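Local coordinates for protein serine protease inhibitor (Schistosoma haematobium, PDB 3STO) that probably inhibits serine proteases by the serpin mechanism, in which a reactive loop is presented to the target enzyme, at residues 96-100 with 387-391; 163-169 with 189-195. All coordinates share one frame; numbering follows the deposited sequence.

Contact 1 (96-100 with 387-391); sequences LNNSL and DQQLT
Leu-390 points its isobutyl group at the flank of helix 82-101 and meets two leucines one turn apart, Leu-96 and Leu-100. The helix corresponds to helix D of the serpin fold, and 387-391 is the tight connection between the antiparallel strands 381-387 and 392-399. Each methyl of Leu-390 has its own neighbour: CD2 lies 4.3 Å from CD2 of Leu-96, and CD1 is an equal 4.3 Å from CD2 of Leu-100. With CG beside its backbone N (chi1 -56°), Leu-390 directs this fork at the helix. Leu-100 uses the same CD2 against the carboxylate of Asp-387, crossing it obliquely with OD2 at 3.5 Å. Nearer the surface, Ser-99 OG and Gln-389 NE2 approach to 3.2 Å, but the angle is too poor for a hydrogen bond. Ser-99 OG is hydrogen-bonded instead to NH2 of Arg-252, a residue that also touches Leu-100, Gln-389 and Leu-390 and so bridges helix and turn.

Behind this first shell the turn is shaped by Asp-387. Its OD1 accepts from Gln-389 N at 2.9 Å, nearly along the C-O axis, in an Asx turn, and from Leu-390 N at 3.1 Å, a fairly straight bond (163°) arriving from well above the carboxylate plane. NE of Arg-252 forms a salt bridge to this oxygen as well, which would probably favour the ionised acid. Two backbone amides thus fix the turn that presents Leu-390 to the helix, while on the helix side Leu-96 and Leu-100 also pack on helix 43-55, through Leu-47, Phe-48 and Leu-44. Past Leu-390, Thr-391 OG1, which also bonds Lys-20 NZ, donates to Leu-390 O at 2.8 Å from above the carbonyl plane.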
loop_
_atom_site.group_PDB
_atom_site.type_symbol
_atom_site.label_atom_id
_atom_site.label_comp_id
_atom_site.label_asym_id
_atom_site.label_seq_id
_atom_site.Cartn_x
_atom_site.Cartn_y
_atom_site.Cartn_z
ATOM N N LEU A 96 12.948 -6.633 -3.822
ATOM C CA LEU A 96 11.555 -6.224 -3.981
ATOM C C LEU A 96 11.433 -4.913 -4.742
ATOM O O LEU A 96 10.571 -4.738 -5.612
ATOM C CB LEU A 96 10.863 -6.118 -2.621
ATOM C CG LEU A 96 10.664 -7.454 -1.910
ATOM C CD1 LEU A 96 10.164 -7.284 -0.457
ATOM C CD2 LEU A 96 9.731 -8.334 -2.724
ATOM N N ASN A 97 12.309 -3.990 -4.432
ATOM C CA ASN A 97 12.315 -2.724 -5.152
ATOM C C ASN A 97 12.655 -2.910 -6.644
ATOM O O ASN A 97 11.999 -2.343 -7.522
ATOM C CB ASN A 97 13.285 -1.740 -4.472
ATOM C CG ASN A 97 13.185 -0.350 -5.042
ATOM O OD1 ASN A 97 12.156 0.284 -4.880
ATOM N ND2 ASN A 97 14.225 0.128 -5.731
ATOM N N ASN A 98 13.692 -3.698 -6.926
ATOM C CA ASN A 98 14.051 -4.011 -8.304
ATOM C C ASN A 98 12.922 -4.678 -9.100
ATOM O O ASN A 98 12.701 -4.357 -10.266
ATOM C CB ASN A 98 15.282 -4.915 -8.369
ATOM C CG ASN A 98 16.569 -4.172 -8.067
ATOM O OD1 ASN A 98 16.661 -2.958 -8.272
ATOM N ND2 ASN A 98 17.577 -4.901 -7.577
ATOM N N SER A 99 12.254 -5.627 -8.461
ATOM C CA SER A 99 11.176 -6.363 -9.070
ATOM C C SER A 99 10.052 -5.415 -9.434
ATOM O O SER A 99 9.595 -5.430 -10.557
ATOM C CB SER A 99 10.675 -7.438 -8.130
ATOM O OG SER A 99 9.770 -8.271 -8.798
ATOM N N LEU A 100 9.675 -4.526 -8.518
ATOM C CA LEU A 100 8.521 -3.654 -8.736
ATOM C C LEU A 100 8.794 -2.497 -9.697
ATOM O O LEU A 100 7.958 -2.186 -10.579
ATOM C CB LEU A 100 7.975 -3.134 -7.400
ATOM C CG LEU A 100 7.237 -4.142 -6.513
ATOM C CD1 LEU A 100 7.035 -3.589 -5.087
ATOM C CD2 LEU A 100 5.912 -4.475 -7.159
ATOM N N ASP A 387 -0.380 -8.536 -7.321
ATOM C CA ASP A 387 0.862 -8.774 -8.070
ATOM C C ASP A 387 1.030 -10.257 -8.411
ATOM O O ASP A 387 1.153 -11.093 -7.516
ATOM C CB ASP A 387 2.049 -8.264 -7.273
ATOM C CG ASP A 387 3.357 -8.327 -8.055
ATOM O OD1 ASP A 387 3.577 -9.271 -8.859
ATOM O OD2 ASP A 387 4.181 -7.422 -7.841
ATOM N N GLN A 388 1.036 -10.589 -9.705
ATOM C CA GLN A 388 0.914 -11.994 -10.118
ATOM C C GLN A 388 2.228 -12.715 -10.037
ATOM O O GLN A 388 2.284 -13.941 -10.044
ATOM C CB GLN A 388 0.305 -12.140 -11.519
ATOM C CG GLN A 388 -1.028 -11.454 -11.640
ATOM C CD GLN A 388 -2.087 -12.334 -12.250
ATOM O OE1 GLN A 388 -2.394 -13.437 -11.752
ATOM N NE2 GLN A 388 -2.654 -11.864 -13.342
ATOM N N GLN A 389 3.293 -11.945 -9.931
ATOM C CA GLN A 389 4.600 -12.537 -9.759
ATOM C C GLN A 389 4.899 -12.769 -8.269
ATOM O O GLN A 389 5.206 -13.889 -7.848
ATOM C CB GLN A 389 5.634 -11.652 -10.434
ATOM C CG GLN A 389 7.015 -12.225 -10.428
ATOM C CD GLN A 389 7.942 -11.315 -11.126
ATOM O OE1 GLN A 389 7.663 -10.896 -12.270
ATOM N NE2 GLN A 389 9.033 -10.929 -10.438
ATOM N N LEU A 390 4.749 -11.724 -7.461
ATOM C CA LEU A 390 4.896 -11.866 -6.023
ATOM C C LEU A 390 3.761 -12.667 -5.390
ATOM O O LEU A 390 3.849 -13.036 -4.232
ATOM C CB LEU A 390 4.981 -10.500 -5.373
ATOM C CG LEU A 390 6.085 -9.581 -5.898
ATOM C CD1 LEU A 390 6.055 -8.271 -5.131
ATOM C CD2 LEU A 390 7.454 -10.226 -5.787
ATOM N N THR A 391 2.706 -12.943 -6.162
ATOM C CA THR A 391 1.457 -13.531 -5.651
ATOM C C THR A 391 0.961 -12.916 -4.331
ATOM O O THR A 391 0.636 -13.626 -3.373
ATOM C CB THR A 391 1.500 -15.077 -5.555
ATOM O OG1 THR A 391 2.579 -15.469 -4.703
ATOM C CG2 THR A 391 1.709 -15.681 -6.922
#

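Contact 2 (163-169 with 189-195); sequences WVDQQSN and VNVFYFR
Val-191, the residue most covered here, fits its two methyls against different residues of helix 153-167: CG2 lies 3.8 Å from CZ3 of Trp-163, and CG1 lies 3.9 Å from CB of Gln-167. The helix matches helix F of serpins, which lies over the face of the large central sheet A; strand 186-197 belongs to that sheet and runs between strands 112-124 and 339-348. Over 163-167 and 189-194 the two axes run almost parallel, 15° apart and 9.5 Å distant at closest approach.

Trp-163 reaches down from the helix with CG anti to its backbone N (chi1 -179°), which carries the six-membered part of the indole to the strand. There CH2 stands 3.8 Å from the carbonyl oxygen of Val-189, whose CG1 also packs against CZ3 and against CG2 of Val-164. One face of the indole is covered by Gln-167 CG, 3.6 Å above its centre, while NE1 is hydrogen-bonded to Glu-144 and Phe-122 makes an edge-to-face contact with the ring. The amide oxygen of Gln-167 accepts from Ser-118.

Tyr-193 takes over where the helix ends. Its CE1 comes within 3.7 Å of Ser-168 O. Tyr-193 OH is 3.8 Å from CB of the poorly ordered Asn-169. Ser-168 turns its side chain back to the helix, where OG binds Val-164 O, an oxygen that also accepts from the backbone N of Gln-167 and of Ser-168.

No hydrogen bond passes between the two segments. The helix rests on the strand by valine, indole and tyrosine contacts, and the polar ends of Trp-163, Gln-167 and Ser-168 find partners in the last turn or on strands 112-124 and 143-148. Such a bond-free interface would probably let the helix shift over the sheet, as is thought to happen when inhibitory serpins insert their reactive loop.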
loop_
_atom_site.group_PDB
_atom_site.type_symbol
_atom_site.label_atom_id
_atom_site.label_comp_id
_atom_site.label_asym_id
_atom_site.label_seq_id
_atom_site.Cartn_x
_atom_site.Cartn_y
_atom_site.Cartn_z
ATOM N N TRP A 163 7.485 17.785 -0.953
ATOM C CA TRP A 163 8.070 16.520 -1.311
ATOM C C TRP A 163 6.961 15.576 -1.729
ATOM O O TRP A 163 7.068 14.902 -2.744
ATOM C CB TRP A 163 8.849 15.906 -0.136
ATOM C CG TRP A 163 9.485 14.588 -0.526
ATOM C CD1 TRP A 163 10.637 14.419 -1.226
ATOM C CD2 TRP A 163 8.994 13.271 -0.245
ATOM N NE1 TRP A 163 10.919 13.085 -1.379
ATOM C CE2 TRP A 163 9.924 12.353 -0.797
ATOM C CE3 TRP A 163 7.866 12.775 0.421
ATOM C CZ2 TRP A 163 9.752 10.965 -0.729
ATOM C CZ3 TRP A 163 7.707 11.386 0.507
ATOM C CH2 TRP A 163 8.643 10.502 -0.071
ATOM N N VAL A 164 5.904 15.531 -0.925
ATOM C CA VAL A 164 4.821 14.608 -1.151
ATOM C C VAL A 164 4.165 14.925 -2.485
ATOM O O VAL A 164 4.063 14.062 -3.358
ATOM C CB VAL A 164 3.786 14.676 -0.026
ATOM C CG1 VAL A 164 2.592 13.798 -0.362
ATOM C CG2 VAL A 164 4.417 14.232 1.313
ATOM N N ASP A 165 3.745 16.173 -2.641
ATOM C CA ASP A 165 3.271 16.680 -3.925
ATOM C C ASP A 165 4.143 16.246 -5.123
ATOM O O ASP A 165 3.622 15.851 -6.162
ATOM C CB ASP A 165 3.176 18.198 -3.865
ATOM C CG ASP A 165 2.492 18.787 -5.077
ATOM O OD1 ASP A 165 3.198 19.052 -6.077
ATOM O OD2 ASP A 165 1.255 18.991 -5.028
ATOM N N GLN A 166 5.462 16.289 -4.980
ATOM C CA GLN A 166 6.338 15.871 -6.066
ATOM C C GLN A 166 6.263 14.375 -6.367
ATOM O O GLN A 166 6.538 13.954 -7.486
ATOM C CB GLN A 166 7.794 16.272 -5.782
ATOM N N GLN A 167 5.903 13.565 -5.379
ATOM C CA GLN A 167 5.906 12.113 -5.571
ATOM C C GLN A 167 4.560 11.602 -6.085
ATOM O O GLN A 167 4.480 10.578 -6.768
ATOM C CB GLN A 167 6.245 11.394 -4.261
ATOM C CG GLN A 167 7.346 12.039 -3.492
ATOM C CD GLN A 167 8.676 11.898 -4.168
ATOM O OE1 GLN A 167 8.993 10.855 -4.743
ATOM N NE2 GLN A 167 9.470 12.947 -4.109
ATOM N N SER A 168 3.504 12.329 -5.743
ATOM C CA SER A 168 2.138 11.917 -6.043
ATOM C C SER A 168 1.674 12.401 -7.403
ATOM O O SER A 168 0.497 12.242 -7.744
ATOM C CB SER A 168 1.190 12.476 -4.975
ATOM O OG SER A 168 1.362 13.878 -4.814
ATOM N N ASN A 169 2.589 13.002 -8.163
ATOM C CA ASN A 169 2.234 13.713 -9.388
ATOM C C ASN A 169 1.085 14.693 -9.178
ATOM O O ASN A 169 0.207 14.809 -10.029
ATOM C CB ASN A 169 1.849 12.731 -10.494
ATOM C CG ASN A 169 2.798 12.778 -11.665
ATOM O OD1 ASN A 169 4.022 12.718 -11.488
ATOM N ND2 ASN A 169 2.247 12.910 -12.872
ATOM N N VAL A 189 7.946 9.390 5.938
ATOM C CA VAL A 189 6.803 9.516 5.037
ATOM C C VAL A 189 6.933 8.505 3.885
ATOM O O VAL A 189 7.892 8.532 3.122
ATOM C CB VAL A 189 6.664 10.958 4.452
ATOM C CG1 VAL A 189 5.376 11.086 3.660
ATOM C CG2 VAL A 189 6.645 11.998 5.552
ATOM N N ASN A 190 5.980 7.588 3.785
ATOM C CA ASN A 190 5.934 6.665 2.652
ATOM C C ASN A 190 4.823 6.989 1.616
ATOM O O ASN A 190 3.679 7.275 1.955
ATOM C CB ASN A 190 5.857 5.187 3.098
ATOM C CG ASN A 190 5.842 4.228 1.891
ATOM O OD1 ASN A 190 4.798 3.687 1.503
ATOM N ND2 ASN A 190 7.000 4.059 1.272
ATOM N N VAL A 191 5.216 6.976 0.355
ATOM C CA VAL A 191 4.328 7.188 -0.765
ATOM C C VAL A 191 4.405 5.979 -1.694
ATOM O O VAL A 191 5.498 5.525 -2.076
ATOM C CB VAL A 191 4.719 8.443 -1.569
ATOM C CG1 VAL A 191 3.944 8.497 -2.880
ATOM C CG2 VAL A 191 4.501 9.704 -0.744
ATOM N N PHE A 192 3.252 5.442 -2.059
ATOM C CA PHE A 192 3.259 4.325 -2.998
ATOM C C PHE A 192 2.328 4.606 -4.158
ATOM O O PHE A 192 1.098 4.557 -4.025
ATOM C CB PHE A 192 2.867 3.034 -2.307
ATOM C CG PHE A 192 3.358 1.796 -3.003
ATOM C CD1 PHE A 192 2.567 1.160 -3.967
ATOM C CD2 PHE A 192 4.603 1.247 -2.669
ATOM C CE1 PHE A 192 3.027 -0.002 -4.590
ATOM C CE2 PHE A 192 5.067 0.084 -3.273
ATOM C CZ PHE A 192 4.286 -0.550 -4.233
ATOM N N TYR A 193 2.937 4.909 -5.292
ATOM C CA TYR A 193 2.186 5.338 -6.460
ATOM C C TYR A 193 2.150 4.221 -7.505
ATOM O O TYR A 193 3.187 3.794 -8.033
ATOM C CB TYR A 193 2.815 6.618 -7.031
ATOM C CG TYR A 193 2.010 7.368 -8.071
ATOM C CD1 TYR A 193 0.831 8.001 -7.741
ATOM C CD2 TYR A 193 2.465 7.476 -9.381
ATOM C CE1 TYR A 193 0.107 8.719 -8.699
ATOM C CE2 TYR A 193 1.758 8.182 -10.346
ATOM C CZ TYR A 193 0.584 8.808 -10.000
ATOM O OH TYR A 193 -0.119 9.513 -10.962
ATOM N N PHE A 194 0.938 3.762 -7.785
ATOM C CA PHE A 194 0.685 2.817 -8.843
ATOM C C PHE A 194 -0.085 3.500 -9.971
ATOM O O PHE A 194 -1.021 4.235 -9.726
ATOM C CB PHE A 194 -0.112 1.628 -8.299
ATOM C CG PHE A 194 -0.334 0.550 -9.304
ATOM C CD1 PHE A 194 -1.344 0.668 -10.260
ATOM C CD2 PHE A 194 0.488 -0.577 -9.321
ATOM C CE1 PHE A 194 -1.559 -0.345 -11.211
ATOM C CE2 PHE A 194 0.293 -1.588 -10.257
ATOM C CZ PHE A 194 -0.731 -1.474 -11.212
ATOM N N ARG A 195 0.298 3.235 -11.212
ATOM C CA ARG A 195 -0.378 3.824 -12.358
ATOM C C ARG A 195 -0.277 2.948 -13.616
ATOM O O ARG A 195 0.817 2.572 -14.056
ATOM C CB ARG A 195 0.158 5.225 -12.627
ATOM C CG ARG A 195 -0.531 5.927 -13.785
ATOM C CD ARG A 195 0.492 6.635 -14.683
ATOM N NE ARG A 195 0.638 8.055 -14.384
ATOM C CZ ARG A 195 1.729 8.763 -14.665
ATOM N NH1 ARG A 195 2.769 8.165 -15.232
ATOM N NH2 ARG A 195 1.790 10.062 -14.367
#

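How the contacts relate
Both contacts are partly buried and both set a helix end against another element, but contact 2 covers nearly twice the area and has the more buried partners. Contact 1 joins a helix to a turn between two strands near the surface, where Arg-252 pairs with a carboxylate on the turn and a hydroxyl on the helix; contact 2 lays a helix along a strand of the central sheet and relies on apolar and aromatic packing. They meet through that strand: Phe-192, directed away from helix 153-167, brings CZ to 4.2 Å from CD1 of Leu-100 in contact 1. In sequence, contact 2 is nested within the loop that contact 1 closes.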